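Local coordinates for thiamine-monophosphate kinase (Stenotrophomonas maltophilia, PDB 6XEP), which probably catalyses the ATP-dependent phosphorylation of thiamine monophosphate to thiamine diphosphate, the active form of vitamin B1, at residues V60-E65 with F69-K74; C93-S98 with E108-G113; Y292-E295 with P300-R303. All coordinates share one frame; numbering follows the deposited sequence. Where two conformers were deposited one is given.

Contact 1 (V60-E65 with F69-K74); sequences VHFPVE and FDIGWK
Ile71 lies over one face of the Phe62 ring, and this apolar meeting is the main join between the loop 60-65 and the first turns of helix 68-85. The branch that does the work is the longer one: Ile71 CG1 stands 4.1 Å from the ring centroid, 19° off the ring normal, a CH-pi contact shifted toward the rim. The terminal Ile71 CD1 then reaches Phe62 CE1 at 3.4 Å, whereas the short branch only grazes the ring, Ile71 CG2 lying 4.2 Å from Phe62 CZ. Phe62 CG sits between its own backbone N and carbonyl carbon (chi1 55°), which swings the ring toward the helix, and the two side chains meet at about a right angle. A flat aromatic suits the loop and a branched aliphatic the helix, because one offers a broad face and the other a methylene to set over it, with the terminal methyl reaching the rim. Leu137 of strand 136-145 touches both.

The polar link is indirect. Lys74 NZ and His61 O are 4.5 Å apart, and a water bridges them, donating to His61 O at 2.7 Å and accepting from Lys74 NZ at 2.9 Å. A nearly fully extended lysine chain carries the ammonium to this water, to the carbonyl oxygen of Leu201 and to a salt bridge with Asp274, predicted to bind substrate. The imidazole of His61, also predicted to bind substrate, hydrogen-bonds through NE2 to Thr131 of the second subunit and through ND1 to Asn57 N.

Chemically, the contact sets an apolar ring contact beside a water-bridged polar one: the ring and isoleucine pin the loop to the helix, while the water ties the backbone of His61 to a lysine already paired with Asp274, consistent with a substrate site near the subunit interface.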
loop_
_atom_site.group_PDB
_atom_site.type_symbol
_atom_site.label_atom_id
_atom_site.label_comp_id
_atom_site.label_asym_id
_atom_site.label_seq_id
_atom_site.Cartn_x
_atom_site.Cartn_y
_atom_site.Cartn_z
ATOM N N VAL A 60 -18.202 -1.632 -4.027
ATOM C CA VAL A 60 -18.055 -2.494 -2.858
ATOM C C VAL A 60 -18.020 -1.624 -1.611
ATOM O O VAL A 60 -18.933 -1.668 -0.776
ATOM C CB VAL A 60 -16.788 -3.363 -2.958
ATOM C CG1 VAL A 60 -16.656 -4.281 -1.711
ATOM C CG2 VAL A 60 -16.849 -4.229 -4.210
ATOM N N HIS A 61 -16.975 -0.807 -1.481
ATOM C CA HIS A 61 -16.809 0.009 -0.292
ATOM C C HIS A 61 -17.441 1.382 -0.441
ATOM O O HIS A 61 -17.526 2.127 0.546
ATOM C CB HIS A 61 -15.312 0.140 0.044
ATOM C CG HIS A 61 -14.635 -1.186 0.213
ATOM N ND1 HIS A 61 -14.103 -1.890 -0.845
ATOM C CD2 HIS A 61 -14.445 -1.958 1.309
ATOM C CE1 HIS A 61 -13.607 -3.033 -0.407
ATOM N NE2 HIS A 61 -13.788 -3.091 0.900
ATOM N N PHE A 62 -17.871 1.737 -1.651
ATOM C CA PHE A 62 -18.574 2.996 -1.866
ATOM C C PHE A 62 -19.467 2.819 -3.079
ATOM O O PHE A 62 -19.071 2.140 -4.044
ATOM C CB PHE A 62 -17.629 4.193 -2.063
ATOM C CG PHE A 62 -16.603 4.022 -3.176
ATOM C CD1 PHE A 62 -16.872 4.463 -4.466
ATOM C CD2 PHE A 62 -15.349 3.485 -2.903
ATOM C CE1 PHE A 62 -15.924 4.330 -5.480
ATOM C CE2 PHE A 62 -14.395 3.345 -3.911
ATOM C CZ PHE A 62 -14.682 3.789 -5.204
ATOM N N PRO A 63 -20.681 3.358 -3.048
ATOM C CA PRO A 63 -21.536 3.304 -4.241
ATOM C C PRO A 63 -20.851 3.973 -5.422
ATOM O O PRO A 63 -20.048 4.892 -5.261
ATOM C CB PRO A 63 -22.798 4.059 -3.811
ATOM C CG PRO A 63 -22.835 3.867 -2.297
ATOM C CD PRO A 63 -21.383 3.887 -1.863
ATOM N N VAL A 64 -21.143 3.470 -6.623
ATOM C CA VAL A 64 -20.406 3.935 -7.793
ATOM C C VAL A 64 -20.603 5.430 -8.013
ATOM O O VAL A 64 -19.690 6.121 -8.478
ATOM C CB VAL A 64 -20.801 3.116 -9.033
ATOM C CG1 VAL A 64 -20.192 3.722 -10.288
ATOM C CG2 VAL A 64 -20.331 1.669 -8.873
ATOM N N GLU A 65 -21.753 5.970 -7.620
ATOM C CA GLU A 65 -21.992 7.385 -7.831
ATOM C C GLU A 65 -21.281 8.277 -6.810
ATOM O O GLU A 65 -21.407 9.495 -6.912
ATOM C CB GLU A 65 -23.487 7.668 -7.807
ATOM C CG GLU A 65 -24.134 7.285 -6.507
ATOM C CD GLU A 65 -24.929 5.992 -6.611
ATOM O OE1 GLU A 65 -24.373 4.918 -7.009
ATOM O OE2 GLU A 65 -26.133 6.076 -6.293
ATOM N N PHE A 69 -14.200 13.700 -4.667
ATOM C CA PHE A 69 -13.750 14.279 -3.397
ATOM C C PHE A 69 -14.047 13.344 -2.230
ATOM O O PHE A 69 -13.215 13.162 -1.339
ATOM C CB PHE A 69 -14.420 15.641 -3.178
ATOM C CG PHE A 69 -14.043 16.323 -1.881
ATOM C CD1 PHE A 69 -14.682 16.008 -0.700
ATOM C CD2 PHE A 69 -13.089 17.322 -1.869
ATOM C CE1 PHE A 69 -14.336 16.629 0.482
ATOM C CE2 PHE A 69 -12.739 17.969 -0.699
ATOM C CZ PHE A 69 -13.363 17.619 0.480
ATOM N N ASP A 70 -15.237 12.760 -2.206
ATOM C CA ASP A 70 -15.616 11.903 -1.079
ATOM C C ASP A 70 -14.848 10.592 -1.084
ATOM O O ASP A 70 -14.531 10.050 -0.016
ATOM C CB ASP A 70 -17.123 11.678 -1.137
ATOM C CG ASP A 70 -17.878 12.990 -1.120
ATOM O OD1 ASP A 70 -17.470 13.873 -0.332
ATOM O OD2 ASP A 70 -18.845 13.162 -1.902
ATOM N N ILE A 71 -14.540 10.067 -2.271
ATOM C CA ILE A 71 -13.693 8.884 -2.357
ATOM C C ILE A 71 -12.306 9.191 -1.810
ATOM O O ILE A 71 -11.723 8.389 -1.071
ATOM C CB ILE A 71 -13.628 8.375 -3.809
ATOM C CG1 ILE A 71 -15.013 7.937 -4.275
ATOM C CG2 ILE A 71 -12.680 7.198 -3.906
ATOM C CD1 ILE A 71 -15.053 7.617 -5.768
ATOM N N GLY A 72 -11.753 10.353 -2.167
ATOM C CA GLY A 72 -10.446 10.728 -1.648
ATOM C C GLY A 72 -10.435 10.879 -0.140
ATOM O O GLY A 72 -9.532 10.377 0.543
ATOM N N TRP A 73 -11.448 11.544 0.405
ATOM C CA TRP A 73 -11.558 11.688 1.856
ATOM C C TRP A 73 -11.679 10.323 2.536
ATOM O O TRP A 73 -10.905 9.987 3.443
ATOM C CB TRP A 73 -12.772 12.563 2.184
ATOM C CG TRP A 73 -13.005 12.824 3.665
ATOM C CD1 TRP A 73 -13.452 11.929 4.608
ATOM C CD2 TRP A 73 -12.820 14.068 4.352
ATOM N NE1 TRP A 73 -13.557 12.554 5.839
ATOM C CE2 TRP A 73 -13.171 13.859 5.709
ATOM C CE3 TRP A 73 -12.393 15.339 3.952
ATOM C CZ2 TRP A 73 -13.098 14.868 6.659
ATOM C CZ3 TRP A 73 -12.322 16.347 4.911
ATOM C CH2 TRP A 73 -12.663 16.096 6.245
ATOM N N LYS A 74 -12.650 9.519 2.106
ATOM C CA LYS A 74 -12.963 8.308 2.847
ATOM C C LYS A 74 -11.839 7.290 2.743
ATOM O O LYS A 74 -11.543 6.594 3.721
ATOM C CB LYS A 74 -14.294 7.715 2.365
ATOM C CG LYS A 74 -14.708 6.512 3.213
ATOM C CD LYS A 74 -16.207 6.202 3.094
ATOM C CE LYS A 74 -16.582 5.114 4.097
ATOM N NZ LYS A 74 -18.030 4.780 4.091
HETATM O O HOH W 1 -18.919 4.322 1.381
#

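Contact 2 (C93-S98 with E108-G113); sequences CTLALS and EAFGDG
Leu95 and Leu97 point from strand 89-99 toward Phe110 on helix 104-120, within the beta-alpha-beta unit that strand 124-132 completes in the PurM-like N-terminal domain. The contact is wholly apolar, with no hydrogen bond between the segments. Strand alternation puts the two leucines on the same face of the sheet, where their branched methyls can meet the ring without bringing a polar group that would need a partner, and one aromatic ring is long enough to bridge from the helix to both.

The side chains of Leu95 and Phe110 come from opposite directions. Leu95 CD2 comes to Phe110 CE1 at 3.4 Å, meeting the ring obliquely, and Leu95 CD1 lies 3.7 Å from Phe110 CZ, so that both methyls meet the CE1-CZ end of the ring. The ring gets there because Phe110 CG lies trans to the backbone N (chi1 170°), extending it from the helix toward the strand.

Leu97 runs past the phenyl ring in the opposite sense, with CD1 over one face. Leu137 of strand 136-145 touches both Leu97 and Phe110, and Trp106, one helical turn earlier, meets the Phe110 ring with its plane turned by about 20°. Across the segments, the closest approach of Leu97 is from CD2 to Phe110 CZ, at 3.9 Å.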
loop_
_atom_site.group_PDB
_atom_site.type_symbol
_atom_site.label_atom_id
_atom_site.label_comp_id
_atom_site.label_asym_id
_atom_site.label_seq_id
_atom_site.Cartn_x
_atom_site.Cartn_y
_atom_site.Cartn_z
ATOM N N CYS A 93 2.024 8.455 4.060
ATOM C CA CYS A 93 1.181 7.455 3.415
ATOM C C CYS A 93 1.527 7.319 1.940
ATOM O O CYS A 93 2.172 8.186 1.338
ATOM C CB CYS A 93 -0.306 7.776 3.588
ATOM S SG CYS A 93 -0.812 9.308 2.861
ATOM N N THR A 94 1.093 6.199 1.363
ATOM C CA THR A 94 1.181 5.976 -0.075
ATOM C C THR A 94 -0.221 5.764 -0.617
ATOM O O THR A 94 -1.144 5.398 0.108
ATOM C CB THR A 94 2.038 4.762 -0.436
ATOM O OG1 THR A 94 1.476 3.595 0.162
ATOM C CG2 THR A 94 3.500 4.959 0.025
ATOM N N LEU A 95 -0.369 6.016 -1.909
ATOM C CA LEU A 95 -1.663 5.903 -2.568
ATOM C C LEU A 95 -1.456 5.170 -3.875
ATOM O O LEU A 95 -0.677 5.625 -4.712
ATOM C CB LEU A 95 -2.250 7.287 -2.826
ATOM C CG LEU A 95 -3.487 7.405 -3.697
ATOM C CD1 LEU A 95 -4.681 6.778 -3.000
ATOM C CD2 LEU A 95 -3.704 8.871 -3.959
ATOM N N ALA A 96 -2.163 4.057 -4.056
ATOM C CA ALA A 96 -2.092 3.258 -5.275
ATOM C C ALA A 96 -3.475 3.309 -5.909
ATOM O O ALA A 96 -4.424 2.712 -5.382
ATOM C CB ALA A 96 -1.652 1.825 -4.971
ATOM N N LEU A 97 -3.589 4.044 -7.015
ATOM C CA LEU A 97 -4.855 4.289 -7.697
ATOM C C LEU A 97 -4.941 3.424 -8.947
ATOM O O LEU A 97 -4.044 3.458 -9.793
ATOM C CB LEU A 97 -4.988 5.752 -8.112
ATOM C CG LEU A 97 -5.176 6.898 -7.133
ATOM C CD1 LEU A 97 -5.775 8.054 -7.895
ATOM C CD2 LEU A 97 -6.108 6.457 -6.061
ATOM N N SER A 98 -6.009 2.643 -9.055
ATOM C CA SER A 98 -6.362 1.947 -10.282
ATOM C C SER A 98 -7.537 2.691 -10.887
ATOM O O SER A 98 -8.574 2.825 -10.237
ATOM C CB SER A 98 -6.733 0.488 -10.008
ATOM O OG SER A 98 -5.616 -0.227 -9.487
ATOM N N GLU A 108 -7.872 15.331 -9.800
ATOM C CA GLU A 108 -7.733 16.598 -9.085
ATOM C C GLU A 108 -8.763 16.706 -7.964
ATOM O O GLU A 108 -8.449 17.160 -6.859
ATOM C CB GLU A 108 -7.869 17.760 -10.069
ATOM C CG GLU A 108 -7.689 19.142 -9.462
ATOM C CD GLU A 108 -7.371 20.214 -10.510
ATOM O OE1 GLU A 108 -8.098 20.320 -11.524
ATOM O OE2 GLU A 108 -6.382 20.954 -10.317
ATOM N N ALA A 109 -10.001 16.300 -8.241
ATOM C CA ALA A 109 -11.060 16.341 -7.238
ATOM C C ALA A 109 -10.826 15.313 -6.145
ATOM O O ALA A 109 -11.092 15.570 -4.965
ATOM C CB ALA A 109 -12.411 16.095 -7.902
ATOM N N PHE A 110 -10.355 14.125 -6.521
ATOM C CA PHE A 110 -9.958 13.146 -5.519
ATOM C C PHE A 110 -8.886 13.739 -4.617
ATOM O O PHE A 110 -8.943 13.597 -3.394
ATOM C CB PHE A 110 -9.449 11.880 -6.218
ATOM C CG PHE A 110 -8.785 10.909 -5.292
ATOM C CD1 PHE A 110 -7.449 11.055 -4.940
ATOM C CD2 PHE A 110 -9.479 9.839 -4.802
ATOM C CE1 PHE A 110 -6.842 10.155 -4.079
ATOM C CE2 PHE A 110 -8.868 8.948 -3.926
ATOM C CZ PHE A 110 -7.550 9.107 -3.580
ATOM N N GLY A 111 -7.915 14.435 -5.212
ATOM C CA GLY A 111 -6.852 15.020 -4.412
ATOM C C GLY A 111 -7.380 16.071 -3.456
ATOM O O GLY A 111 -6.915 16.179 -2.322
ATOM N N ASP A 112 -8.370 16.848 -3.899
ATOM C CA ASP A 112 -9.013 17.805 -2.997
ATOM C C ASP A 112 -9.447 17.128 -1.703
ATOM O O ASP A 112 -9.190 17.635 -0.605
ATOM C CB ASP A 112 -10.230 18.443 -3.671
ATOM C CG ASP A 112 -9.871 19.526 -4.653
ATOM O OD1 ASP A 112 -8.696 19.956 -4.706
ATOM O OD2 ASP A 112 -10.796 19.948 -5.379
ATOM N N GLY A 113 -10.112 15.980 -1.807
ATOM C CA GLY A 113 -10.643 15.351 -0.623
ATOM C C GLY A 113 -9.579 14.675 0.210
ATOM O O GLY A 113 -9.603 14.735 1.440
#

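Contact 3 (Y292-E295 with P300-R303); sequences YLAE and PLTR
Leu301 takes a first torsion of -55°, with CG opposite its carbonyl carbon, and a second of 168°; together they carry CD1 out from the start of strand 301-308 to the side of helix 287-297. On the helix, Leu293 has CG opposite the backbone N (chi1 178°), which sends its branched end outward from the helix, where CD2 can meet the strand residue. Leucine suits both places, since its forked aliphatic end can touch several neighbours in a buried setting.

Ala294 takes the central place. Its CB faces the strand and is touched by three successive carbons of the leucine: Leu301 CB lies 4.0 Å from Ala294 CB, Leu301 CG is 3.8 Å from that same Ala294 CB, and Leu301 CD1 is also 3.8 Å from Ala294 CB. The CD1 methyl lies against the helix backbone too, 3.8 Å from Ala294 N. Alanine suits this spot because its single methyl lets the leucine come right up to the helix.

Helix 287-297 and strand 301-308 are consecutive elements of the PurM-like C-terminal domain, joined by a short turn, and the strand belongs to its mixed sheet. Pro300, at the end of that turn, places its CA 5.5 Å from the CA of Ala294, the nearest pairing of the two backbones, while its CB points away from the helix.

Leu293 adds a lighter touch from its CD2, 4.1 Å from Leu301 CD1, the two side chains crossing at a slant. Both leucines also rest on Leu210 of helix 208-214, and Leu301 reaches Trp163 on the adjacent strand 161-165.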
loop_
_atom_site.group_PDB
_atom_site.type_symbol
_atom_site.label_atom_id
_atom_site.label_comp_id
_atom_site.label_asym_id
_atom_site.label_seq_id
_atom_site.Cartn_x
_atom_site.Cartn_y
_atom_site.Cartn_z
ATOM N N TYR A 292 -14.346 15.655 31.068
ATOM C CA TYR A 292 -13.536 16.836 30.815
ATOM C C TYR A 292 -12.863 16.748 29.458
ATOM O O TYR A 292 -12.770 17.746 28.735
ATOM C CB TYR A 292 -12.486 17.005 31.909
ATOM C CG TYR A 292 -11.667 18.260 31.722
ATOM C CD1 TYR A 292 -10.467 18.234 31.009
ATOM C CD2 TYR A 292 -12.105 19.483 32.227
ATOM C CE1 TYR A 292 -9.717 19.390 30.820
ATOM C CE2 TYR A 292 -11.354 20.646 32.048
ATOM C CZ TYR A 292 -10.165 20.590 31.343
ATOM O OH TYR A 292 -9.420 21.733 31.156
ATOM N N LEU A 293 -12.372 15.557 29.104
ATOM C CA LEU A 293 -11.721 15.374 27.808
ATOM C C LEU A 293 -12.696 15.631 26.668
ATOM O O LEU A 293 -12.343 16.268 25.666
ATOM C CB LEU A 293 -11.144 13.952 27.711
ATOM C CG LEU A 293 -10.472 13.590 26.377
ATOM C CD1 LEU A 293 -9.267 14.475 26.117
ATOM C CD2 LEU A 293 -10.074 12.123 26.363
ATOM N N ALA A 294 -13.927 15.133 26.802
ATOM C CA ALA A 294 -14.931 15.353 25.771
ATOM C C ALA A 294 -15.175 16.842 25.573
ATOM O O ALA A 294 -15.280 17.312 24.438
ATOM C CB ALA A 294 -16.227 14.629 26.138
ATOM N N GLU A 295 -15.253 17.602 26.665
ATOM C CA GLU A 295 -15.399 19.050 26.543
ATOM C C GLU A 295 -14.180 19.667 25.873
ATOM O O GLU A 295 -14.307 20.570 25.038
ATOM C CB GLU A 295 -15.615 19.671 27.923
ATOM C CG GLU A 295 -16.914 19.246 28.591
ATOM C CD GLU A 295 -18.141 19.754 27.846
ATOM O OE1 GLU A 295 -18.242 20.983 27.640
ATOM O OE2 GLU A 295 -18.993 18.925 27.457
ATOM N N PRO A 300 -18.213 14.308 21.562
ATOM C CA PRO A 300 -18.953 13.512 22.547
ATOM C C PRO A 300 -18.215 12.225 22.875
ATOM O O PRO A 300 -17.721 11.530 21.988
ATOM C CB PRO A 300 -20.287 13.228 21.849
ATOM C CG PRO A 300 -20.421 14.320 20.825
ATOM C CD PRO A 300 -19.007 14.560 20.345
ATOM N N LEU A 301 -18.156 11.912 24.167
ATOM C CA LEU A 301 -17.747 10.596 24.650
ATOM C C LEU A 301 -18.852 10.089 25.560
ATOM O O LEU A 301 -19.193 10.754 26.546
ATOM C CB LEU A 301 -16.422 10.652 25.411
ATOM C CG LEU A 301 -15.282 11.296 24.612
ATOM C CD1 LEU A 301 -14.089 11.581 25.525
ATOM C CD2 LEU A 301 -14.891 10.396 23.436
ATOM N N THR A 302 -19.397 8.922 25.236
ATOM C CA THR A 302 -20.599 8.418 25.883
ATOM C C THR A 302 -20.296 7.091 26.561
ATOM O O THR A 302 -19.790 6.169 25.921
ATOM C CB THR A 302 -21.728 8.267 24.865
ATOM O OG1 THR A 302 -21.961 9.546 24.266
ATOM C CG2 THR A 302 -23.029 7.773 25.543
ATOM N N ARG A 303 -20.607 7.003 27.856
ATOM C CA ARG A 303 -20.443 5.754 28.593
ATOM C C ARG A 303 -21.610 4.829 28.252
ATOM O O ARG A 303 -22.772 5.163 28.507
ATOM C CB ARG A 303 -20.364 6.034 30.092
ATOM C CG ARG A 303 -20.023 4.829 30.973
ATOM C CD ARG A 303 -19.675 5.238 32.409
ATOM N NE ARG A 303 -20.718 6.064 33.005
ATOM C CZ ARG A 303 -21.796 5.570 33.611
ATOM N NH1 ARG A 303 -21.966 4.253 33.699
ATOM N NH2 ARG A 303 -22.706 6.396 34.125
#

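The three contacts follow one another along the chain, each closing before the next opens. Contacts 1 and 2 share the N-terminal domain, with centres 11 Å apart, and they touch directly: Gly72 CA of helix 68-85 lies 3.3 Å from Phe110 CE2 of helix 104-120, where the absence of a side chain permits a close approach. Both also meet the second subunit, contact 2 through the other face of its strand. Contact 3 belongs to the C-terminal domain, on the opposite side of the chain's centre, its centre about 30 Å from that of contact 1 and 33 Å from that of contact 2. Contact 1 nevertheless reaches the C-terminal half through its lysine, consistent with a substrate site formed between the domains.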